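Local atomic coordinates of initiator protein NS1 (Human bocavirus, PDB entry 4KW3), a protein that probably binds the viral replication origin, nicks one DNA strand and unwinds the duplex to start rolling-circle replication, its N-terminal domain acting as the nickase. Residues A[8-17]-A[199-208]; A[74-83]-A[105-116]. All coordinates share one frame; numbering follows the deposited sequence.

Contact 1 (A[8-17]-A[199-208])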
loop_
_atom_site.group_PDB
_atom_site.type_symbol
_atom_site.label_atom_id
_atom_site.label_comp_id
_atom_site.label_asym_id
_atom_site.label_seq_id
_atom_site.Cartn_x
_atom_site.Cartn_y
_atom_site.Cartn_z
ATOM N N ILE A 8 -6.056 16.911 -0.672
ATOM C CA ILE A 8 -7.388 16.364 -0.932
ATOM C C ILE A 8 -8.390 16.959 0.059
ATOM O O ILE A 8 -8.084 17.100 1.244
ATOM C CB ILE A 8 -7.401 14.809 -0.865
ATOM C CG1 ILE A 8 -8.772 14.262 -1.232
ATOM C CG2 ILE A 8 -6.974 14.282 0.529
ATOM C CD1 ILE A 8 -8.819 12.717 -1.287
ATOM N N ARG A 9 -9.568 17.353 -0.428
ATOM C CA ARG A 9 -10.518 18.093 0.410
ATOM C C ARG A 9 -11.864 17.421 0.517
ATOM O O ARG A 9 -12.707 17.815 1.329
ATOM C CB ARG A 9 -10.694 19.516 -0.107
ATOM C CG ARG A 9 -9.509 20.405 0.151
ATOM C CD ARG A 9 -9.594 21.739 -0.590
ATOM N NE ARG A 9 -8.394 22.523 -0.281
ATOM C CZ ARG A 9 -8.231 23.237 0.832
ATOM N NH1 ARG A 9 -9.201 23.300 1.741
ATOM N NH2 ARG A 9 -7.104 23.899 1.033
ATOM N N ALA A 10 -12.044 16.375 -0.281
ATOM C CA ALA A 10 -13.321 15.697 -0.366
ATOM C C ALA A 10 -13.164 14.204 -0.641
ATOM O O ALA A 10 -12.270 13.791 -1.388
ATOM C CB ALA A 10 -14.156 16.353 -1.450
ATOM N N PHE A 11 -14.066 13.398 -0.091
ATOM C CA PHE A 11 -13.979 11.954 -0.289
ATOM C C PHE A 11 -15.355 11.306 -0.452
ATOM O O PHE A 11 -16.145 11.315 0.481
ATOM C CB PHE A 11 -13.224 11.284 0.874
ATOM C CG PHE A 11 -12.600 9.963 0.502
ATOM C CD1 PHE A 11 -13.381 8.811 0.395
ATOM C CD2 PHE A 11 -11.226 9.874 0.241
ATOM C CE1 PHE A 11 -12.818 7.596 0.030
ATOM C CE2 PHE A 11 -10.645 8.660 -0.100
ATOM C CZ PHE A 11 -11.452 7.512 -0.214
ATOM N N SER A 12 -15.604 10.716 -1.626
ATOM C CA SER A 12 -16.892 10.092 -1.965
ATOM C C SER A 12 -17.406 9.081 -0.953
ATOM O O SER A 12 -16.677 8.178 -0.534
ATOM C CB SER A 12 -16.794 9.399 -3.322
ATOM O OG SER A 12 -16.706 10.350 -4.363
ATOM N N GLN A 13 -18.681 9.206 -0.599
ATOM C CA GLN A 13 -19.312 8.276 0.334
ATOM C C GLN A 13 -20.297 7.347 -0.412
ATOM O O GLN A 13 -20.724 7.661 -1.525
ATOM C CB GLN A 13 -19.988 9.050 1.476
ATOM C CG GLN A 13 -19.033 9.811 2.396
ATOM C CD GLN A 13 -18.970 9.227 3.790
ATOM O OE1 GLN A 13 -18.657 8.042 3.982
ATOM N NE2 GLN A 13 -19.289 10.054 4.781
ATOM N N PRO A 14 -20.600 6.165 0.157
ATOM C CA PRO A 14 -20.039 5.619 1.398
ATOM C C PRO A 14 -18.602 5.149 1.152
ATOM O O PRO A 14 -18.268 4.765 0.017
ATOM C CB PRO A 14 -20.955 4.429 1.692
ATOM C CG PRO A 14 -21.376 3.951 0.340
ATOM C CD PRO A 14 -21.501 5.201 -0.508
ATOM N N ALA A 15 -17.766 5.218 2.187
ATOM C CA ALA A 15 -16.359 4.810 2.083
ATOM C C ALA A 15 -16.060 3.608 2.969
ATOM O O ALA A 15 -16.606 3.472 4.066
ATOM C CB ALA A 15 -15.409 5.980 2.436
ATOM N N PHE A 16 -15.164 2.753 2.500
ATOM C CA PHE A 16 -14.803 1.555 3.242
ATOM C C PHE A 16 -13.294 1.392 3.253
ATOM O O PHE A 16 -12.596 1.869 2.349
ATOM C CB PHE A 16 -15.506 0.331 2.636
ATOM C CG PHE A 16 -16.995 0.450 2.647
ATOM C CD1 PHE A 16 -17.662 1.075 1.594
ATOM C CD2 PHE A 16 -17.738 -0.010 3.746
ATOM C CE1 PHE A 16 -19.051 1.222 1.621
ATOM C CE2 PHE A 16 -19.125 0.127 3.778
ATOM C CZ PHE A 16 -19.780 0.742 2.712
ATOM N N THR A 17 -12.794 0.732 4.284
ATOM C CA THR A 17 -11.356 0.540 4.430
ATOM C C THR A 17 -11.014 -0.948 4.488
ATOM O O THR A 17 -11.620 -1.718 5.256
ATOM C CB THR A 17 -10.828 1.296 5.667
ATOM O OG1 THR A 17 -11.133 2.692 5.525
ATOM C CG2 THR A 17 -9.290 1.110 5.840
ATOM N N ALA A 199 -19.260 -1.304 9.025
ATOM C CA ALA A 199 -18.124 -1.542 8.143
ATOM C C ALA A 199 -17.806 -0.270 7.405
ATOM O O ALA A 199 -16.771 -0.159 6.768
ATOM C CB ALA A 199 -18.398 -2.668 7.160
ATOM N N GLN A 200 -18.712 0.691 7.484
ATOM C CA GLN A 200 -18.521 1.954 6.794
ATOM C C GLN A 200 -17.539 2.824 7.554
ATOM O O GLN A 200 -17.656 3.006 8.765
ATOM C CB GLN A 200 -19.859 2.678 6.640
ATOM C CG GLN A 200 -19.833 3.894 5.753
ATOM C CD GLN A 200 -21.219 4.257 5.215
ATOM O OE1 GLN A 200 -22.153 3.441 5.254
ATOM N NE2 GLN A 200 -21.357 5.481 4.711
ATOM N N THR A 201 -16.578 3.367 6.822
ATOM C CA THR A 201 -15.645 4.343 7.351
ATOM C C THR A 201 -16.322 5.721 7.308
ATOM O O THR A 201 -16.416 6.364 6.254
ATOM C CB THR A 201 -14.321 4.343 6.533
ATOM O OG1 THR A 201 -13.750 3.032 6.558
ATOM C CG2 THR A 201 -13.304 5.345 7.095
ATOM N N VAL A 202 -16.812 6.159 8.463
ATOM C CA VAL A 202 -17.561 7.409 8.550
ATOM C C VAL A 202 -16.762 8.607 8.051
ATOM O O VAL A 202 -17.272 9.434 7.300
ATOM C CB VAL A 202 -17.970 7.712 9.983
ATOM C CG1 VAL A 202 -18.901 8.898 9.978
ATOM C CG2 VAL A 202 -18.647 6.501 10.615
ATOM N N ASP A 203 -15.502 8.688 8.462
ATOM C CA ASP A 203 -14.656 9.831 8.124
ATOM C C ASP A 203 -13.348 9.426 7.436
ATOM O O ASP A 203 -12.291 9.414 8.066
ATOM C CB ASP A 203 -14.372 10.630 9.397
ATOM C CG ASP A 203 -13.905 12.042 9.112
ATOM O OD1 ASP A 203 -13.411 12.300 7.990
ATOM O OD2 ASP A 203 -14.067 12.907 10.003
ATOM N N PRO A 204 -13.409 9.094 6.138
ATOM C CA PRO A 204 -12.195 8.648 5.443
ATOM C C PRO A 204 -11.007 9.624 5.515
ATOM O O PRO A 204 -9.887 9.167 5.740
ATOM C CB PRO A 204 -12.662 8.457 3.988
ATOM C CG PRO A 204 -13.960 9.164 3.883
ATOM C CD PRO A 204 -14.583 9.065 5.256
ATOM N N LEU A 205 -11.232 10.923 5.338
ATOM C CA LEU A 205 -10.133 11.888 5.461
ATOM C C LEU A 205 -9.508 11.904 6.856
ATOM O O LEU A 205 -8.288 11.987 6.981
ATOM C CB LEU A 205 -10.561 13.309 5.078
ATOM C CG LEU A 205 -10.926 13.429 3.598
ATOM C CD1 LEU A 205 -11.039 14.886 3.184
ATOM C CD2 LEU A 205 -9.945 12.655 2.722
ATOM N N ARG A 206 -10.322 11.840 7.904
ATOM C CA ARG A 206 -9.745 11.868 9.242
ATOM C C ARG A 206 -9.000 10.589 9.563
ATOM O O ARG A 206 -8.011 10.606 10.302
ATOM C CB ARG A 206 -10.777 12.227 10.312
ATOM C CG ARG A 206 -10.886 13.726 10.526
ATOM C CD ARG A 206 -11.793 14.156 11.684
ATOM N NE ARG A 206 -11.830 15.614 11.723
ATOM C CZ ARG A 206 -12.614 16.354 10.949
ATOM N NH1 ARG A 206 -13.463 15.771 10.112
ATOM N NH2 ARG A 206 -12.561 17.678 11.028
ATOM N N PHE A 207 -9.464 9.478 9.000
ATOM C CA PHE A 207 -8.763 8.221 9.196
ATOM C C PHE A 207 -7.411 8.279 8.479
ATOM O O PHE A 207 -6.382 7.855 9.026
ATOM C CB PHE A 207 -9.599 7.033 8.739
ATOM C CG PHE A 207 -8.868 5.747 8.824
ATOM C CD1 PHE A 207 -8.635 5.157 10.060
ATOM C CD2 PHE A 207 -8.347 5.154 7.674
ATOM C CE1 PHE A 207 -7.921 3.984 10.165
ATOM C CE2 PHE A 207 -7.638 3.974 7.757
ATOM C CZ PHE A 207 -7.419 3.382 9.003
ATOM N N PHE A 208 -7.425 8.824 7.263
ATOM C CA PHE A 208 -6.199 9.097 6.500
ATOM C C PHE A 208 -5.244 9.998 7.286
ATOM O O PHE A 208 -4.075 9.660 7.489
ATOM C CB PHE A 208 -6.560 9.773 5.167
ATOM C CG PHE A 208 -5.372 10.109 4.290
ATOM C CD1 PHE A 208 -4.383 9.164 4.027
ATOM C CD2 PHE A 208 -5.262 11.367 3.708
ATOM C CE1 PHE A 208 -3.302 9.468 3.209
ATOM C CE2 PHE A 208 -4.166 11.694 2.887
ATOM C CZ PHE A 208 -3.185 10.737 2.637
HETATM O O HOH W 1 -14.344 -0.038 6.574
#
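L205 and P204, in the first turn of helix 204-212, lie against the loop residues I8 to F11. The two methyls of L205 divide the work: CD1 rests on the backbone of R9, 3.8 Å from its carbonyl carbon C, while CD2 reaches both I8 CG2 and the F11 ring, with F11 CD2 at 3.9 Å. P204 covers one face of that ring in a CH-pi contact, its CB 3.9 Å from the centroid of F11 and set toward the rim. With CG anti to the backbone N (chi1 -156°), the F11 side chain is directed to the helix. P204 CG also touches the methyl of A15. In this Rep-type nickase domain the helix carries the predicted nucleophile Y211, whose ring meets that of F207, so this loop packs on the active-site helix. The extended side chain of Q200 brings its terminal amide to P14, with NE2 3.2 Å from P14 CB, and Q200 CA meets the F16 ring. At the start of strand 15-21 the chemistry becomes polar. T201 N donates to A15 O at 2.8 Å; the T201 and T17 side chains cross at about a right angle and their OG1 atoms are hydrogen-bonded, 2.8 Å apart. A water accepts from T17 N at 2.9 Å and is also hydrogen-bonded to T201 OG1. Q13, bent at chi2, gives a weak hydrogen bond from NE2 to V202 O.

Contact 2 (A[74-83]-A[105-116])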
loop_
_atom_site.group_PDB
_atom_site.type_symbol
_atom_site.label_atom_id
_atom_site.label_comp_id
_atom_site.label_asym_id
_atom_site.label_seq_id
_atom_site.Cartn_x
_atom_site.Cartn_y
_atom_site.Cartn_z
ATOM N N PHE A 74 9.837 -1.787 -4.365
ATOM C CA PHE A 74 8.823 -2.827 -4.450
ATOM C C PHE A 74 7.536 -2.452 -3.724
ATOM O O PHE A 74 6.446 -2.724 -4.217
ATOM C CB PHE A 74 9.357 -4.190 -3.993
ATOM C CG PHE A 74 9.500 -4.334 -2.497
ATOM C CD1 PHE A 74 10.587 -3.784 -1.832
ATOM C CD2 PHE A 74 8.561 -5.057 -1.759
ATOM C CE1 PHE A 74 10.739 -3.940 -0.459
ATOM C CE2 PHE A 74 8.695 -5.205 -0.374
ATOM C CZ PHE A 74 9.786 -4.651 0.276
ATOM N N GLY A 75 7.671 -1.773 -2.595
ATOM C CA GLY A 75 6.517 -1.298 -1.862
ATOM C C GLY A 75 5.715 -0.303 -2.667
ATOM O O GLY A 75 4.490 -0.292 -2.605
ATOM N N ALA A 76 6.397 0.543 -3.429
ATOM C CA ALA A 76 5.680 1.484 -4.268
ATOM C C ALA A 76 4.922 0.757 -5.384
ATOM O O ALA A 76 3.775 1.100 -5.689
ATOM C CB ALA A 76 6.621 2.546 -4.831
ATOM N N VAL A 77 5.540 -0.278 -5.947
ATOM C CA VAL A 77 4.911 -1.055 -7.008
ATOM C C VAL A 77 3.680 -1.808 -6.491
ATOM O O VAL A 77 2.617 -1.787 -7.123
ATOM C CB VAL A 77 5.914 -2.054 -7.622
ATOM C CG1 VAL A 77 5.248 -2.935 -8.711
ATOM C CG2 VAL A 77 7.090 -1.304 -8.198
ATOM N N LEU A 78 3.832 -2.455 -5.338
ATOM C CA LEU A 78 2.738 -3.175 -4.690
ATOM C C LEU A 78 1.556 -2.229 -4.526
ATOM O O LEU A 78 0.397 -2.561 -4.808
ATOM C CB LEU A 78 3.171 -3.683 -3.312
ATOM C CG LEU A 78 2.031 -4.384 -2.565
ATOM C CD1 LEU A 78 1.486 -5.535 -3.397
ATOM C CD2 LEU A 78 2.447 -4.861 -1.180
ATOM N N CYS A 79 1.885 -1.032 -4.078
ATOM C CA CYS A 79 0.908 -0.002 -3.845
ATOM C C CYS A 79 0.193 0.426 -5.146
ATOM O O CYS A 79 -1.015 0.609 -5.142
ATOM C CB CYS A 79 1.602 1.173 -3.147
ATOM S SG CYS A 79 0.510 2.446 -2.574
ATOM N N LYS A 80 0.924 0.586 -6.250
ATOM C CA LYS A 80 0.287 0.878 -7.543
ATOM C C LYS A 80 -0.596 -0.284 -8.014
ATOM O O LYS A 80 -1.657 -0.066 -8.595
ATOM C CB LYS A 80 1.325 1.188 -8.620
ATOM C CG LYS A 80 2.203 2.400 -8.323
ATOM C CD LYS A 80 3.363 2.505 -9.312
ATOM C CE LYS A 80 4.398 3.509 -8.862
ATOM N NZ LYS A 80 5.505 3.613 -9.869
ATOM N N ALA A 81 -0.133 -1.512 -7.780
ATOM C CA ALA A 81 -0.868 -2.708 -8.160
ATOM C C ALA A 81 -2.240 -2.723 -7.478
ATOM O O ALA A 81 -3.278 -2.891 -8.135
ATOM C CB ALA A 81 -0.070 -3.957 -7.798
ATOM N N VAL A 82 -2.227 -2.541 -6.159
ATOM C CA VAL A 82 -3.446 -2.508 -5.369
ATOM C C VAL A 82 -4.391 -1.387 -5.826
ATOM O O VAL A 82 -5.602 -1.608 -5.965
ATOM C CB VAL A 82 -3.124 -2.381 -3.854
ATOM C CG1 VAL A 82 -4.379 -2.138 -3.056
ATOM C CG2 VAL A 82 -2.430 -3.640 -3.350
ATOM N N TYR A 83 -3.832 -0.206 -6.095
ATOM C CA TYR A 83 -4.609 0.913 -6.626
ATOM C C TYR A 83 -5.292 0.551 -7.967
ATOM O O TYR A 83 -6.500 0.759 -8.144
ATOM C CB TYR A 83 -3.750 2.181 -6.786
ATOM C CG TYR A 83 -4.537 3.342 -7.349
ATOM C CD1 TYR A 83 -4.669 3.524 -8.717
ATOM C CD2 TYR A 83 -5.185 4.236 -6.508
ATOM C CE1 TYR A 83 -5.431 4.558 -9.228
ATOM C CE2 TYR A 83 -5.939 5.271 -7.010
ATOM C CZ TYR A 83 -6.054 5.428 -8.364
ATOM O OH TYR A 83 -6.803 6.464 -8.861
ATOM N N VAL A 105 -4.453 4.486 -1.256
ATOM C CA VAL A 105 -3.762 3.231 -0.975
ATOM C C VAL A 105 -2.422 3.560 -0.334
ATOM O O VAL A 105 -1.720 4.485 -0.761
ATOM C CB VAL A 105 -3.563 2.322 -2.251
ATOM C CG1 VAL A 105 -2.726 1.083 -1.936
ATOM C CG2 VAL A 105 -4.883 1.871 -2.826
ATOM N N GLN A 106 -2.095 2.821 0.721
ATOM C CA GLN A 106 -0.805 2.952 1.375
ATOM C C GLN A 106 -0.231 1.577 1.723
ATOM O O GLN A 106 -0.847 0.793 2.450
ATOM C CB GLN A 106 -0.929 3.797 2.636
ATOM C CG GLN A 106 0.380 4.011 3.389
ATOM C CD GLN A 106 0.287 5.159 4.382
ATOM O OE1 GLN A 106 0.143 6.326 3.992
ATOM N NE2 GLN A 106 0.352 4.834 5.670
ATOM N N SER A 107 0.962 1.302 1.209
ATOM C CA SER A 107 1.694 0.076 1.524
ATOM C C SER A 107 2.593 0.280 2.749
ATOM O O SER A 107 3.085 1.372 2.987
ATOM C CB SER A 107 2.521 -0.363 0.321
ATOM O OG SER A 107 3.341 0.698 -0.137
ATOM N N GLU A 108 2.789 -0.776 3.529
ATOM C CA GLU A 108 3.562 -0.691 4.753
ATOM C C GLU A 108 4.329 -1.981 4.987
ATOM O O GLU A 108 3.768 -3.063 4.912
ATOM C CB GLU A 108 2.654 -0.400 5.945
ATOM C CG GLU A 108 3.236 -0.760 7.321
ATOM C CD GLU A 108 2.283 -0.424 8.478
ATOM O OE1 GLU A 108 1.221 0.187 8.225
ATOM O OE2 GLU A 108 2.588 -0.775 9.641
ATOM N N LEU A 109 5.615 -1.852 5.280
ATOM C CA LEU A 109 6.418 -2.990 5.680
ATOM C C LEU A 109 6.256 -3.123 7.176
ATOM O O LEU A 109 6.981 -2.482 7.938
ATOM C CB LEU A 109 7.883 -2.723 5.354
ATOM C CG LEU A 109 8.314 -2.964 3.904
ATOM C CD1 LEU A 109 7.469 -2.241 2.886
ATOM C CD2 LEU A 109 9.728 -2.547 3.739
ATOM N N GLY A 110 5.335 -3.975 7.606
ATOM C CA GLY A 110 5.051 -4.100 9.021
ATOM C C GLY A 110 6.056 -4.938 9.801
ATOM O O GLY A 110 6.954 -5.564 9.232
ATOM N N GLU A 111 5.890 -4.954 11.119
ATOM C CA GLU A 111 6.722 -5.771 11.985
ATOM C C GLU A 111 6.574 -7.219 11.530
ATOM O O GLU A 111 7.564 -7.944 11.394
ATOM C CB GLU A 111 6.266 -5.607 13.433
ATOM C CG GLU A 111 6.939 -6.530 14.420
ATOM C CD GLU A 111 8.394 -6.159 14.649
ATOM O OE1 GLU A 111 8.752 -4.984 14.409
ATOM O OE2 GLU A 111 9.175 -7.034 15.084
ATOM N N LYS A 112 5.331 -7.609 11.233
ATOM C CA LYS A 112 5.016 -8.967 10.815
ATOM C C LYS A 112 4.588 -8.995 9.348
ATOM O O LYS A 112 5.134 -9.759 8.543
ATOM C CB LYS A 112 3.921 -9.562 11.713
ATOM C CG LYS A 112 3.289 -10.859 11.196
ATOM C CD LYS A 112 2.085 -11.290 12.056
ATOM C CE LYS A 112 1.169 -12.295 11.337
ATOM N NZ LYS A 112 -0.299 -11.945 11.459
ATOM N N ASN A 113 3.645 -8.135 8.978
ATOM C CA ASN A 113 3.062 -8.229 7.635
ATOM C C ASN A 113 3.403 -7.140 6.664
ATOM O O ASN A 113 3.529 -5.976 7.025
ATOM C CB ASN A 113 1.547 -8.370 7.720
ATOM C CG ASN A 113 1.138 -9.555 8.558
ATOM O OD1 ASN A 113 1.755 -10.623 8.485
ATOM N ND2 ASN A 113 0.167 -9.350 9.431
ATOM N N LEU A 114 3.545 -7.548 5.413
ATOM C CA LEU A 114 3.628 -6.622 4.300
ATOM C C LEU A 114 2.197 -6.311 3.837
ATOM O O LEU A 114 1.551 -7.127 3.178
ATOM C CB LEU A 114 4.439 -7.261 3.163
ATOM C CG LEU A 114 4.479 -6.497 1.839
ATOM C CD1 LEU A 114 5.080 -5.121 2.068
ATOM C CD2 LEU A 114 5.282 -7.262 0.776
ATOM N N HIS A 115 1.681 -5.138 4.182
ATOM C CA HIS A 115 0.289 -4.887 3.848
ATOM C C HIS A 115 -0.016 -3.582 3.127
ATOM O O HIS A 115 0.796 -2.676 3.076
ATOM C CB HIS A 115 -0.628 -5.088 5.071
ATOM C CG HIS A 115 -0.234 -4.308 6.274
ATOM N ND1 HIS A 115 -0.230 -4.859 7.536
ATOM C CD2 HIS A 115 0.123 -3.012 6.424
ATOM C CE1 HIS A 115 0.157 -3.944 8.409
ATOM N NE2 HIS A 115 0.369 -2.811 7.761
ATOM N N CYS A 116 -1.203 -3.514 2.547
ATOM C CA CYS A 116 -1.713 -2.263 2.035
ATOM C C CYS A 116 -3.029 -1.930 2.724
ATOM O O CYS A 116 -3.875 -2.812 2.927
ATOM C CB CYS A 116 -1.971 -2.375 0.548
ATOM S SG CYS A 116 -0.496 -2.414 -0.399
#
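Helix 74-94 packs across the antiparallel hairpin of strands 101-109 and 114-122, the part of the Rep-type nuclease fold that carries the predicted metal ligands E108 and H115 and the RCR-2 motif. The helix segment runs at 144° to strand 105-109, with an axis separation of 7.6 Å. V105, S107, L114 and C116 leave the backbone toward the helix, whereas E108 and H115 leave it on the other side, consistent with a metal site on that side of the hairpin. V105 has the largest buried area: its CG1 meets C79 SG at 3.6 Å and V82 CG1, while CG2 lies over the backbone of Y83, near the CA. C116 SG touches both V82 CG2, at 3.7 Å, and L78 CG. L78 and L114 reach toward each other tip to tip, and the F74 ring receives L114 CD2 at its edge, with L109 CD2 near CZ. The one polar link is made by S107, whose OG stands between backbone N and carbonyl carbon (chi1 53°) and donates to G75 O at 2.9 Å. It comes from above the carbonyl plane, and C79 N, the helical donor to G75 O, arrives from the opposite face.

Overall arrangement
Contact 2 is deeply buried, its centre about 3 Å from that of the chain, whereas the centre of contact 1 lies about 17 Å from it and that contact is only partly buried. Their centres are about 20 Å apart and the two do not touch, yet both reach the same sheet, in which strands 15-21 and 114-122 are antiparallel neighbours. Contact 2 is nested within the chain loop that contact 1 closes. Its packing is apolar but for a single serine hydroxyl bond to a helix carbonyl, while contact 1 mixes apolar packing with hydroxyl, backbone and water-mediated bonds. One carries predicted metal ligands; the other includes the first turn of the helix bearing the predicted nucleophile.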